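Long-range contacts in small archaeal modifier protein 1 (Haloferax volcanii DS2, PDB 4HRO), which is covalently attached to lysine residues of target proteins as a ubiquitin-like modifier and also carries sulfur in molybdenum cofactor biosynthesis: residues A29-A34 / E67-G72; I60-N65 / L81-P86; W6-D11 / R19-D24. All blocks are in the same frame, centred on the assembly; numbering follows the deposited sequence.

Interaction 1 of 3, residues A29-A34 / E67-G72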
ATOM      1  N   ALA A  29     -12.435   5.085  -1.471  1.00  9.31           N
ATOM      2  CA  ALA A  29     -11.081   5.043  -0.903  1.00  8.81           C
ATOM      3  C   ALA A  29     -10.055   5.320  -1.976  1.00  6.97           C
ATOM      4  O   ALA A  29     -10.122   4.768  -3.070  1.00  7.89           O
ATOM      5  CB  ALA A  29     -10.798   3.689  -0.281  1.00  9.43           C
ATOM      6  N   THR A  30      -9.079   6.143  -1.642  1.00  6.69           N
ATOM      7  CA  THR A  30      -7.961   6.391  -2.542  1.00  6.51           C
ATOM      8  C   THR A  30      -6.892   5.319  -2.370  1.00  5.63           C
ATOM      9  O   THR A  30      -6.934   4.503  -1.450  1.00  6.05           O
ATOM     10  CB  THR A  30      -7.338   7.742  -2.235  1.00  7.19           C
ATOM     11  OG1 THR A  30      -6.827   7.689  -0.901  1.00  7.63           O
ATOM     12  CG2 THR A  30      -8.346   8.869  -2.388  1.00  8.70           C
ATOM     13  N   VAL A  31      -5.897   5.356  -3.237  1.00  5.77           N
ATOM     14  CA  VAL A  31      -4.733   4.521  -3.070  1.00  5.61           C
ATOM     15  C   VAL A  31      -4.086   4.750  -1.704  1.00  5.72           C
ATOM     16  O   VAL A  31      -3.682   3.797  -1.026  1.00  5.52           O
ATOM     17  CB  VAL A  31      -3.739   4.755  -4.242  1.00  6.17           C
ATOM     18  CG1 VAL A  31      -2.392   4.122  -3.944  1.00  7.36           C
ATOM     19  CG2 VAL A  31      -4.336   4.224  -5.561  1.00  7.63           C
ATOM     20  N   GLY A  32      -3.993   6.008  -1.287  1.00  5.92           N
ATOM     21  CA  GLY A  32      -3.496   6.347   0.035  1.00  6.00           C
ATOM     22  C   GLY A  32      -4.317   5.742   1.171  1.00  5.62           C
ATOM     23  O   GLY A  32      -3.771   5.262   2.169  1.00  5.80           O
ATOM     24  N   ASP A  33      -5.637   5.745   1.025  1.00  5.69           N
ATOM     25  CA  ASP A  33      -6.490   5.085   1.999  1.00  6.16           C
ATOM     26  C   ASP A  33      -6.231   3.573   2.015  1.00  5.75           C
ATOM     27  O   ASP A  33      -6.178   2.957   3.086  1.00  5.98           O
ATOM     28  CB  ASP A  33      -7.968   5.327   1.706  1.00  6.98           C
ATOM     29  CG  ASP A  33      -8.393   6.766   1.866  1.00  7.69           C
ATOM     30  OD1 ASP A  33      -7.805   7.491   2.688  1.00  9.77           O
ATOM     31  OD2 ASP A  33      -9.329   7.161   1.160  1.00  9.19           O
ATOM     32  N   ALA A  34      -6.046   2.965   0.844  1.00  5.51           N
ATOM     33  CA  ALA A  34      -5.726   1.531   0.784  1.00  5.43           C
ATOM     34  C   ALA A  34      -4.351   1.239   1.410  1.00  5.39           C
ATOM     35  O   ALA A  34      -4.167   0.193   2.052  1.00  5.63           O
ATOM     36  CB  ALA A  34      -5.778   1.026  -0.654  1.00  6.13           C
ATOM     37  N   GLU A  67       0.622   0.094 -12.971  1.00 10.56           N
ATOM     38  CA  GLU A  67       1.030   1.456 -13.346  1.00 11.12           C
ATOM     39  C   GLU A  67       1.295   2.284 -12.100  1.00 10.32           C
ATOM     40  O   GLU A  67       0.565   2.161 -11.106  1.00  9.34           O
ATOM     41  CB  GLU A  67      -0.074   2.136 -14.164  1.00 12.50           C
ATOM     42  CG  GLU A  67      -0.519   1.395 -15.425  1.00 16.77           C
ATOM     43  CD  GLU A  67      -1.616   2.144 -16.179  1.00 21.68           C
ATOM     44  OE1 GLU A  67      -2.725   1.582 -16.346  1.00 25.75           O
ATOM     45  OE2 GLU A  67      -1.376   3.301 -16.591  1.00 24.19           O
ATOM     46  N   ALA A  68       2.330   3.123 -12.136  1.00 10.72           N
ATOM     47  CA  ALA A  68       2.612   4.029 -11.029  1.00 10.91           C
ATOM     48  C   ALA A  68       1.364   4.833 -10.683  1.00 10.57           C
ATOM     49  O   ALA A  68       0.693   5.353 -11.577  1.00 11.66           O
ATOM     50  CB  ALA A  68       3.784   4.961 -11.380  1.00 12.78           C
ATOM     51  N   ALA A  69       1.064   4.934  -9.388  1.00  9.21           N
ATOM     52  CA  ALA A  69      -0.120   5.622  -8.888  1.00  9.44           C
ATOM     53  C   ALA A  69       0.239   6.605  -7.786  1.00  9.46           C
ATOM     54  O   ALA A  69       1.011   6.279  -6.874  1.00 11.01           O
ATOM     55  CB  ALA A  69      -1.126   4.617  -8.385  1.00 10.53           C
ATOM     56  N   ALA A  70      -0.343   7.797  -7.863  1.00  8.72           N
ATOM     57  CA  ALA A  70      -0.291   8.771  -6.794  1.00  8.46           C
ATOM     58  C   ALA A  70      -1.314   8.390  -5.733  1.00  8.00           C
ATOM     59  O   ALA A  70      -2.324   7.717  -6.017  1.00  7.92           O
ATOM     60  CB  ALA A  70      -0.565  10.164  -7.335  1.00  9.52           C
ATOM     61  N   LEU A  71      -1.074   8.839  -4.507  1.00  8.09           N
ATOM     62  CA  LEU A  71      -1.900   8.405  -3.384  1.00  7.90           C
ATOM     63  C   LEU A  71      -3.343   8.901  -3.489  1.00  8.03           C
ATOM     64  O   LEU A  71      -4.245   8.301  -2.923  1.00  8.06           O
ATOM     65  CB  LEU A  71      -1.285   8.796  -2.035  1.00  8.57           C
ATOM     66  CG  LEU A  71       0.034   8.113  -1.653  1.00  9.41           C
ATOM     67  CD1 LEU A  71       0.359   8.388  -0.197  1.00 12.62           C
ATOM     68  CD2 LEU A  71       0.027   6.632  -1.904  1.00 10.26           C
ATOM     69  N   GLY A  72      -3.587   9.994  -4.207  1.00  8.52           N
ATOM     70  CA  GLY A  72      -4.951  10.486  -4.397  1.00  9.51           C
ATOM     71  C   GLY A  72      -5.779   9.776  -5.450  1.00  9.30           C
ATOM     72  O   GLY A  72      -6.965  10.085  -5.607  1.00 10.55           O
TER
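Gly32 N gives its hydrogen to Leu71 O over 2.8 Å, the one clear hydrogen bond between 29-34 and 67-72. The bond is nearly straight (162° at the hydrogen) and lies in the carbonyl plane on a lone pair. Thus a first-turn amide of helix 31-41, which has no acceptor within its own helix, is satisfied by the loop that follows strand 67-68. Leu71 O also sits 3.2 Å from Thr30 CB, against the side chain of the N-cap residue.

The polar groups beside this bond belong to a capping box, a common way of starting a helix: Asp33 N donates to Thr30 OG1 at 3.0 Å, and Thr30 N returns a bond to Asp33 OD2, approaching from above the carboxylate plane. In the beta-grasp fold of this ubiquitin relative, the helix so begun packs on the sheet. With chi1 at 63°, Thr30 OG1 is tucked between backbone N and carbonyl carbon, facing Asp33 N, while CG2 is left to touch Gly72 O at 3.7 Å. Replacing the threonine by an alanine would probably leave Asp33 N without its capping acceptor and open a gap beside Gly72 O, where CG2 now rests.

Apolar side chains meet beside the polar bonds. Val31 and Leu71 cross at about a right angle, CG1 of the valine 4.0 Å from Leu71 CD2, whereas Val31 CG2 meets Ala69 CB at 4.3 Å.

Interaction 2 of 3, residues I60-N65 / L81-P86; sequences INVLRN and LALFPP
Ile60 and Leu83 meet because each sends a branch away from its own backbone N: Ile60 CG2 lies anti to it, and so does Leu83 CG (chi1 -168°), whose second torsion of 64° then swings CD1 toward the isoleucine. Ile60 CG2 and Leu83 CD1 come within 3.6 Å. Leu83 CD1 also rests 3.8 Å from Val62 CG2, the valine and leucine running alongside each other.

The backbones beneath form an antiparallel ladder within the mixed sheet of the beta-grasp fold, joining strand 61-64 to strand 80-84, which is flanked on its other side by strand 2-8. Asn61 with Phe84 and Leu63 with Ala82 are the hydrogen-bonded pairs, each closed by two N-H to O bonds; Val62 with Leu83 and Arg64 with Leu81 are the non-hydrogen-bonded pairs between and beyond them. Where the hydrogen bonds skip a pair, Val62 CA approaches Ala82 O at 3.4 Å in a CA-H...O contact.

Side chains alternate between two faces. Val62, Arg64, Leu81 and Leu83 share one, and there helix 31-41 covers the ladder, Val31 on Val62 and Leu35 and Leu38 on Leu83. Arg64 CG rests 3.8 Å from Leu81 CD2, and the chain, extended from CG to NE, carries NE on to a salt bridge with Asp79.

Leu63, Ala82 and Phe84 occupy the other face. Leu63 CB and Ala82 CB stand 4.2 Å apart, and the Phe84 ring stacks with Phe9. Asn61 O lies at the edge of that ring, near its plane, and Leu63 CD1 reaches Phe84 CE2 obliquely at 4.1 Å.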
ATOM      1  N   ILE A  60       9.737   5.415  -2.833  1.00 10.40           N
ATOM      2  CA  ILE A  60       8.853   4.257  -2.735  1.00  9.91           C
ATOM      3  C   ILE A  60       7.965   4.261  -3.958  1.00  9.97           C
ATOM      4  O   ILE A  60       7.434   5.303  -4.336  1.00 10.96           O
ATOM      5  CB  ILE A  60       8.004   4.304  -1.476  1.00 10.13           C
ATOM      6  CG1 ILE A  60       8.893   4.014  -0.278  1.00 11.17           C
ATOM      7  CG2 ILE A  60       6.820   3.286  -1.558  1.00 11.25           C
ATOM      8  CD1 ILE A  60       8.187   4.075   1.045  1.00 12.83           C
ATOM      9  N   ASN A  61       7.798   3.103  -4.584  0.50 10.47           N
ATOM     10  CA  ASN A  61       7.011   3.010  -5.809  0.50 10.88           C
ATOM     11  C   ASN A  61       5.714   2.240  -5.569  0.50  9.65           C
ATOM     12  O   ASN A  61       5.722   1.021  -5.376  0.50  9.57           O
ATOM     13  CB  ASN A  61       7.820   2.375  -6.949  0.50 11.94           C
ATOM     14  CG  ASN A  61       8.982   3.252  -7.409  0.50 14.19           C
ATOM     15  OD1 ASN A  61       9.036   4.439  -7.098  0.50 18.07           O
ATOM     16  ND2 ASN A  61       9.909   2.667  -8.157  0.50 16.99           N
ATOM     17  N   VAL A  62       4.607   2.981  -5.615  1.00  8.37           N
ATOM     18  CA  VAL A  62       3.273   2.459  -5.426  1.00  8.13           C
ATOM     19  C   VAL A  62       2.677   2.249  -6.807  1.00  7.31           C
ATOM     20  O   VAL A  62       2.631   3.193  -7.607  1.00  8.01           O
ATOM     21  CB  VAL A  62       2.414   3.459  -4.640  1.00  9.06           C
ATOM     22  CG1 VAL A  62       1.034   2.892  -4.432  1.00 10.92           C
ATOM     23  CG2 VAL A  62       3.060   3.819  -3.304  1.00 11.29           C
ATOM     24  N   LEU A  63       2.213   1.037  -7.096  1.00  6.90           N
ATOM     25  CA  LEU A  63       1.549   0.729  -8.351  1.00  7.44           C
ATOM     26  C   LEU A  63       0.118   0.314  -8.112  1.00  7.09           C
ATOM     27  O   LEU A  63      -0.200  -0.349  -7.111  1.00  7.40           O
ATOM     28  CB  LEU A  63       2.252  -0.391  -9.110  1.00  8.18           C
ATOM     29  CG  LEU A  63       3.737  -0.268  -9.377  1.00 11.56           C
ATOM     30  CD1 LEU A  63       4.177  -1.431 -10.262  1.00 14.50           C
ATOM     31  CD2 LEU A  63       4.117   1.039  -9.996  1.00 14.78           C
ATOM     32  N   ARG A  64      -0.740   0.679  -9.058  1.00  7.17           N
ATOM     33  CA  ARG A  64      -2.111   0.205  -9.116  1.00  6.87           C
ATOM     34  C   ARG A  64      -2.286  -0.480 -10.470  1.00  7.08           C
ATOM     35  O   ARG A  64      -2.127   0.157 -11.525  1.00  7.05           O
ATOM     36  CB  ARG A  64      -3.101   1.368  -8.998  1.00  7.70           C
ATOM     37  CG  ARG A  64      -4.530   0.933  -9.163  1.00  7.47           C
ATOM     38  CD  ARG A  64      -5.492   2.078  -9.191  1.00  8.66           C
ATOM     39  NE  ARG A  64      -6.851   1.553  -9.238  1.00  9.24           N
ATOM     40  CZ  ARG A  64      -7.856   2.088  -9.924  1.00 11.54           C
ATOM     41  NH1 ARG A  64      -7.708   3.203 -10.644  1.00 13.96           N
ATOM     42  NH2 ARG A  64      -9.042   1.493  -9.879  1.00 14.03           N
ATOM     43  N   ASN A  65      -2.591  -1.774 -10.467  1.00  7.16           N
ATOM     44  CA  ASN A  65      -2.781  -2.545 -11.684  1.00  8.32           C
ATOM     45  C   ASN A  65      -1.624  -2.329 -12.658  1.00  8.68           C
ATOM     46  O   ASN A  65      -1.824  -2.157 -13.859  1.00 10.44           O
ATOM     47  CB  ASN A  65      -4.144  -2.222 -12.299  1.00  8.72           C
ATOM     48  CG  ASN A  65      -5.298  -2.477 -11.344  1.00  9.06           C
ATOM     49  OD1 ASN A  65      -6.268  -1.715 -11.287  1.00 11.00           O
ATOM     50  ND2 ASN A  65      -5.203  -3.544 -10.597  1.00  7.46           N
ATOM     51  N   LEU A  81      -2.616  -3.943  -6.066  1.00  5.35           N
ATOM     52  CA  LEU A  81      -1.760  -2.844  -5.637  1.00  5.24           C
ATOM     53  C   LEU A  81      -0.406  -3.418  -5.283  1.00  5.51           C
ATOM     54  O   LEU A  81      -0.317  -4.527  -4.760  1.00  5.96           O
ATOM     55  CB  LEU A  81      -2.389  -2.135  -4.423  1.00  5.49           C
ATOM     56  CG  LEU A  81      -3.843  -1.676  -4.622  1.00  6.14           C
ATOM     57  CD1 LEU A  81      -4.360  -1.018  -3.336  1.00  8.01           C
ATOM     58  CD2 LEU A  81      -4.013  -0.768  -5.820  1.00  8.51           C
ATOM     59  N   ALA A  82       0.658  -2.676  -5.541  1.00  5.54           N
ATOM     60  CA  ALA A  82       2.017  -3.143  -5.245  1.00  6.36           C
ATOM     61  C   ALA A  82       2.810  -2.043  -4.575  1.00  6.10           C
ATOM     62  O   ALA A  82       2.700  -0.861  -4.942  1.00  6.51           O
ATOM     63  CB  ALA A  82       2.733  -3.628  -6.501  1.00  7.20           C
ATOM     64  N   LEU A  83       3.630  -2.433  -3.610  1.00  6.09           N
ATOM     65  CA  LEU A  83       4.441  -1.519  -2.847  1.00  6.38           C
ATOM     66  C   LEU A  83       5.885  -1.995  -2.889  1.00  7.03           C
ATOM     67  O   LEU A  83       6.223  -3.049  -2.309  1.00  7.09           O
ATOM     68  CB  LEU A  83       3.940  -1.473  -1.407  1.00  7.19           C
ATOM     69  CG  LEU A  83       4.488  -0.366  -0.516  1.00  7.92           C
ATOM     70  CD1 LEU A  83       4.078   0.992  -1.023  1.00  9.23           C
ATOM     71  CD2 LEU A  83       4.016  -0.532   0.916  1.00  9.02           C
ATOM     72  N   PHE A  84       6.733  -1.226  -3.572  1.00  8.01           N
ATOM     73  CA  PHE A  84       8.151  -1.539  -3.672  1.00  9.08           C
ATOM     74  C   PHE A  84       8.951  -0.525  -2.886  1.00  9.20           C
ATOM     75  O   PHE A  84       8.732   0.676  -3.006  1.00  9.13           O
ATOM     76  CB  PHE A  84       8.635  -1.489  -5.131  1.00  9.37           C
ATOM     77  CG  PHE A  84       8.109  -2.587  -6.006  1.00  9.92           C
ATOM     78  CD1 PHE A  84       8.791  -3.777  -6.107  1.00  8.39           C
ATOM     79  CD2 PHE A  84       6.975  -2.412  -6.771  1.00 10.15           C
ATOM     80  CE1 PHE A  84       8.341  -4.787  -6.928  1.00  9.63           C
ATOM     81  CE2 PHE A  84       6.518  -3.421  -7.589  1.00 10.43           C
ATOM     82  CZ  PHE A  84       7.207  -4.604  -7.667  1.00  9.77           C
ATOM     83  N   PRO A  85       9.931  -0.999  -2.115  1.00  9.34           N
ATOM     84  CA  PRO A  85      10.868  -0.058  -1.521  1.00 10.04           C
ATOM     85  C   PRO A  85      11.733   0.621  -2.600  1.00  9.86           C
ATOM     86  O   PRO A  85      11.748   0.210  -3.755  1.00 10.12           O
ATOM     87  CB  PRO A  85      11.684  -0.929  -0.569  1.00 10.46           C
ATOM     88  CG  PRO A  85      11.660  -2.277  -1.202  1.00 10.94           C
ATOM     89  CD  PRO A  85      10.337  -2.402  -1.919  1.00  9.52           C
ATOM     90  N   PRO A  86      12.464   1.670  -2.224  1.00 11.39           N
ATOM     91  CA  PRO A  86      13.311   2.386  -3.178  1.00 11.65           C
ATOM     92  C   PRO A  86      14.276   1.471  -3.925  1.00 11.97           C
ATOM     93  O   PRO A  86      14.828   0.544  -3.328  1.00 13.07           O
ATOM     94  CB  PRO A  86      14.097   3.345  -2.282  1.00 12.45           C
ATOM     95  CG  PRO A  86      13.177   3.613  -1.157  1.00 12.46           C
ATOM     96  CD  PRO A  86      12.483   2.298  -0.891  1.00 11.76           C
TER

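Interaction 3 of 3, residues W6-D11 / R19-D24; sequences WKLFAD and RTVRVD
Trp6 turns the edge of its indole to Val23, whose CG1 lies near the ring plane, 4.0 Å from CD1. Val21, paired with Trp6 on the same face of the sheet, also packs beside Leu8: the two side chains run at a slant to each other, and Leu8 CD1 meets Val21 CG2 at 4.1 Å. This face is covered by helix 31-41, through Leu38. Lys7 CG and Thr20 CG2 run alongside each other on the other face, after which the lysine chain leads away.

The frame for these side chains is the first two strands of the beta-grasp fold, 2-8 and 20-25, paired antiparallel and joined through helix 10-16. Trp6 and Val21 exchange two backbone hydrogen bonds. Leu8 N adds a third to Arg19 O at 3.0 Å, coming from well above the carbonyl plane.

Beyond it a water takes over, donating to both Leu8 O and Arg19 O, 2.8 Å from the former; it also lies above one face of the Phe9 ring, off centre toward the rim. The Arg19 chain bends at chi3 (66°), bringing NH2 to 3.7 Å from both CD1 and CE1 of Phe9, with guanidinium and ring planes nearly perpendicular at 87°.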
ATOM      1  N   TRP A   6      -2.686  -6.058  -1.738  1.00  5.94           N
ATOM      2  CA  TRP A   6      -1.348  -5.514  -1.856  1.00  6.08           C
ATOM      3  C   TRP A   6      -0.344  -6.645  -2.033  1.00  6.05           C
ATOM      4  O   TRP A   6      -0.417  -7.675  -1.336  1.00  7.23           O
ATOM      5  CB  TRP A   6      -0.970  -4.759  -0.579  1.00  5.98           C
ATOM      6  CG  TRP A   6      -1.585  -3.411  -0.463  1.00  5.86           C
ATOM      7  CD1 TRP A   6      -2.731  -3.081   0.195  1.00  5.72           C
ATOM      8  CD2 TRP A   6      -1.081  -2.203  -1.027  1.00  5.73           C
ATOM      9  NE1 TRP A   6      -2.974  -1.726   0.078  1.00  5.72           N
ATOM     10  CE2 TRP A   6      -1.971  -1.168  -0.672  1.00  5.16           C
ATOM     11  CE3 TRP A   6       0.032  -1.891  -1.820  1.00  6.19           C
ATOM     12  CZ2 TRP A   6      -1.778   0.152  -1.078  1.00  5.74           C
ATOM     13  CZ3 TRP A   6       0.220  -0.583  -2.219  1.00  6.28           C
ATOM     14  CH2 TRP A   6      -0.677   0.417  -1.850  1.00  6.26           C
ATOM     15  N   LYS A   7       0.623  -6.424  -2.916  1.00  5.90           N
ATOM     16  CA  LYS A   7       1.853  -7.193  -2.945  1.00  6.31           C
ATOM     17  C   LYS A   7       2.981  -6.363  -2.385  1.00  6.03           C
ATOM     18  O   LYS A   7       3.090  -5.163  -2.668  1.00  7.06           O
ATOM     19  CB  LYS A   7       2.181  -7.641  -4.362  1.00  6.36           C
ATOM     20  CG  LYS A   7       1.497  -8.949  -4.691  1.00  7.43           C
ATOM     21  CD  LYS A   7       1.906  -9.470  -6.035  1.00  7.96           C
ATOM     22  CE  LYS A   7       1.639 -10.951  -6.142  1.00  8.02           C
ATOM     23  NZ  LYS A   7       1.911 -11.420  -7.507  1.00  8.65           N
ATOM     24  N   LEU A   8       3.794  -7.024  -1.560  1.00  5.93           N
ATOM     25  CA  LEU A   8       4.928  -6.413  -0.878  1.00  6.25           C
ATOM     26  C   LEU A   8       6.206  -7.148  -1.262  1.00  6.24           C
ATOM     27  O   LEU A   8       6.181  -8.337  -1.568  1.00  6.57           O
ATOM     28  CB  LEU A   8       4.754  -6.541   0.635  1.00  6.99           C
ATOM     29  CG  LEU A   8       3.470  -5.971   1.234  1.00  8.46           C
ATOM     30  CD1 LEU A   8       3.447  -6.257   2.745  1.00 11.63           C
ATOM     31  CD2 LEU A   8       3.276  -4.521   0.917  1.00 11.56           C
ATOM     32  N   PHE A   9       7.330  -6.437  -1.187  1.00  6.55           N
ATOM     33  CA  PHE A   9       8.616  -6.923  -1.665  1.00  6.72           C
ATOM     34  C   PHE A   9       9.708  -6.624  -0.666  1.00  6.86           C
ATOM     35  O   PHE A   9       9.640  -5.647   0.094  1.00  7.88           O
ATOM     36  CB  PHE A   9       8.921  -6.323  -3.046  1.00  7.00           C
ATOM     37  CG  PHE A   9       7.890  -6.693  -4.052  1.00  5.95           C
ATOM     38  CD1 PHE A   9       8.028  -7.854  -4.790  1.00  6.82           C
ATOM     39  CD2 PHE A   9       6.742  -5.955  -4.184  1.00  6.71           C
ATOM     40  CE1 PHE A   9       7.042  -8.251  -5.670  1.00  7.09           C
ATOM     41  CE2 PHE A   9       5.747  -6.348  -5.064  1.00  7.34           C
ATOM     42  CZ  PHE A   9       5.888  -7.496  -5.790  1.00  7.69           C
ATOM     43  N   ALA A  10      10.712  -7.496  -0.674  1.00  6.94           N
ATOM     44  CA  ALA A  10      11.937  -7.320   0.082  1.00  7.76           C
ATOM     45  C   ALA A  10      11.607  -7.046   1.556  1.00  7.55           C
ATOM     46  O   ALA A  10      10.851  -7.795   2.181  1.00  7.58           O
ATOM     47  CB  ALA A  10      12.833  -6.224  -0.558  1.00  8.98           C
ATOM     48  N   ASP A  11      12.164  -5.989   2.129  1.00  7.94           N
ATOM     49  CA  ASP A  11      11.981  -5.739   3.554  1.00  9.13           C
ATOM     50  C   ASP A  11      10.528  -5.471   3.950  1.00  8.90           C
ATOM     51  O   ASP A  11      10.136  -5.718   5.097  1.00  9.76           O
ATOM     52  CB  ASP A  11      12.883  -4.579   4.009  1.00 10.68           C
ATOM     53  CG  ASP A  11      12.725  -3.308   3.174  1.00 14.89           C
ATOM     54  OD1 ASP A  11      12.909  -3.349   1.931  1.00 18.35           O
ATOM     55  OD2 ASP A  11      12.467  -2.249   3.783  1.00 22.27           O
ATOM     56  N   ARG A  19       3.944 -11.815   1.555  1.00  7.31           N
ATOM     57  CA  ARG A  19       4.137 -11.146   0.268  1.00  7.03           C
ATOM     58  C   ARG A  19       2.820 -10.601  -0.292  1.00  6.43           C
ATOM     59  O   ARG A  19       2.848  -9.844  -1.255  1.00  6.18           O
ATOM     60  CB  ARG A  19       4.796 -12.117  -0.712  1.00  6.90           C
ATOM     61  CG  ARG A  19       6.212 -12.485  -0.313  1.00  7.40           C
ATOM     62  CD  ARG A  19       6.865 -13.431  -1.295  1.00  7.29           C
ATOM     63  NE  ARG A  19       7.091 -12.815  -2.601  1.00  6.72           N
ATOM     64  CZ  ARG A  19       8.055 -11.938  -2.865  1.00  6.48           C
ATOM     65  NH1 ARG A  19       8.887 -11.536  -1.921  1.00  6.49           N
ATOM     66  NH2 ARG A  19       8.158 -11.445  -4.080  1.00  6.81           N
ATOM     67  N   THR A  20       1.690 -10.996   0.293  1.00  7.04           N
ATOM     68  CA  THR A  20       0.387 -10.542  -0.140  1.00  6.99           C
ATOM     69  C   THR A  20      -0.449 -10.188   1.086  1.00  6.78           C
ATOM     70  O   THR A  20      -0.366 -10.863   2.125  1.00  8.03           O
ATOM     71  CB  THR A  20      -0.344 -11.622  -0.983  1.00  7.76           C
ATOM     72  OG1 THR A  20      -0.698 -12.741  -0.166  1.00 10.15           O
ATOM     73  CG2 THR A  20       0.502 -12.097  -2.176  1.00  9.20           C
ATOM     74  N   VAL A  21      -1.236  -9.125   0.978  1.00  6.37           N
ATOM     75  CA  VAL A  21      -2.110  -8.700   2.063  1.00  6.71           C
ATOM     76  C   VAL A  21      -3.432  -8.239   1.495  1.00  6.57           C
ATOM     77  O   VAL A  21      -3.491  -7.308   0.705  1.00  7.10           O
ATOM     78  CB  VAL A  21      -1.508  -7.545   2.902  1.00  6.99           C
ATOM     79  CG1 VAL A  21      -2.484  -7.108   3.975  1.00  8.32           C
ATOM     80  CG2 VAL A  21      -0.188  -7.944   3.526  1.00  8.55           C
ATOM     81  N   ARG A  22      -4.509  -8.890   1.921  1.00  7.29           N
ATOM     82  CA  ARG A  22      -5.852  -8.501   1.544  1.00  8.07           C
ATOM     83  C   ARG A  22      -6.315  -7.307   2.362  1.00  7.54           C
ATOM     84  O   ARG A  22      -6.100  -7.269   3.578  1.00  9.11           O
ATOM     85  CB  ARG A  22      -6.835  -9.654   1.791  1.00  9.48           C
ATOM     86  CG  ARG A  22      -6.519 -10.935   1.072  1.00 11.53           C
ATOM     87  CD  ARG A  22      -7.591 -11.978   1.344  1.00 12.32           C
ATOM     88  NE  ARG A  22      -7.206 -13.281   0.817  1.00 13.96           N
ATOM     89  CZ  ARG A  22      -7.898 -14.404   0.995  1.00 15.37           C
ATOM     90  NH1 ARG A  22      -9.031 -14.402   1.689  1.00 17.36           N
ATOM     91  NH2 ARG A  22      -7.445 -15.532   0.471  1.00 16.55           N
ATOM     92  N   VAL A  23      -6.982  -6.365   1.701  1.00  7.43           N
ATOM     93  CA  VAL A  23      -7.634  -5.255   2.388  1.00  7.52           C
ATOM     94  C   VAL A  23      -9.037  -5.052   1.828  1.00  7.88           C
ATOM     95  O   VAL A  23      -9.365  -5.504   0.735  1.00  8.27           O
ATOM     96  CB  VAL A  23      -6.814  -3.916   2.323  1.00  7.37           C
ATOM     97  CG1 VAL A  23      -5.443  -4.080   2.975  1.00  8.15           C
ATOM     98  CG2 VAL A  23      -6.698  -3.374   0.884  1.00  8.12           C
ATOM     99  N   ASP A  24      -9.869  -4.354   2.595  1.00  8.85           N
ATOM    100  CA  ASP A  24     -11.280  -4.094   2.260  1.00 10.02           C
ATOM    101  C   ASP A  24     -11.528  -2.628   2.624  1.00  9.90           C
ATOM    102  O   ASP A  24     -11.404  -2.261   3.798  1.00 12.57           O
ATOM    103  CB  ASP A  24     -12.152  -5.067   3.076  1.00 11.75           C
ATOM    104  CG  ASP A  24     -13.643  -4.867   2.915  1.00 14.53           C
ATOM    105  OD1 ASP A  24     -14.095  -4.128   2.026  1.00 18.19           O
ATOM    106  OD2 ASP A  24     -14.363  -5.500   3.721  1.00 20.82           O
TER
HETATM  107  O   HOH W   1       4.686  -9.816  -3.471  1.00  6.64           O

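Overall arrangement
From the N terminus, strand 2-8 leads into helix 10-16, and interaction 3 closes the first loop when strand 20-25 returns beside it. The chain then enters helix 31-41, whose start is held in interaction 1 by the loop after strand 67-68. Interaction 2 opens within that span, at strand 61-64, and closes beyond it at strand 80-84, so interactions 1 and 2 cross, whereas interaction 3 is complete before either begins. Strand 80-84, between strands 2-8 and 61-64, joins interactions 2 and 3: Lys7 hydrogen-bonds through its backbone to Leu81 and Leu83. Ala69 N to Val62 O joins the loop after strand 67-68 to strand 61-64, and Val31 against Val62 ties helix to sheet.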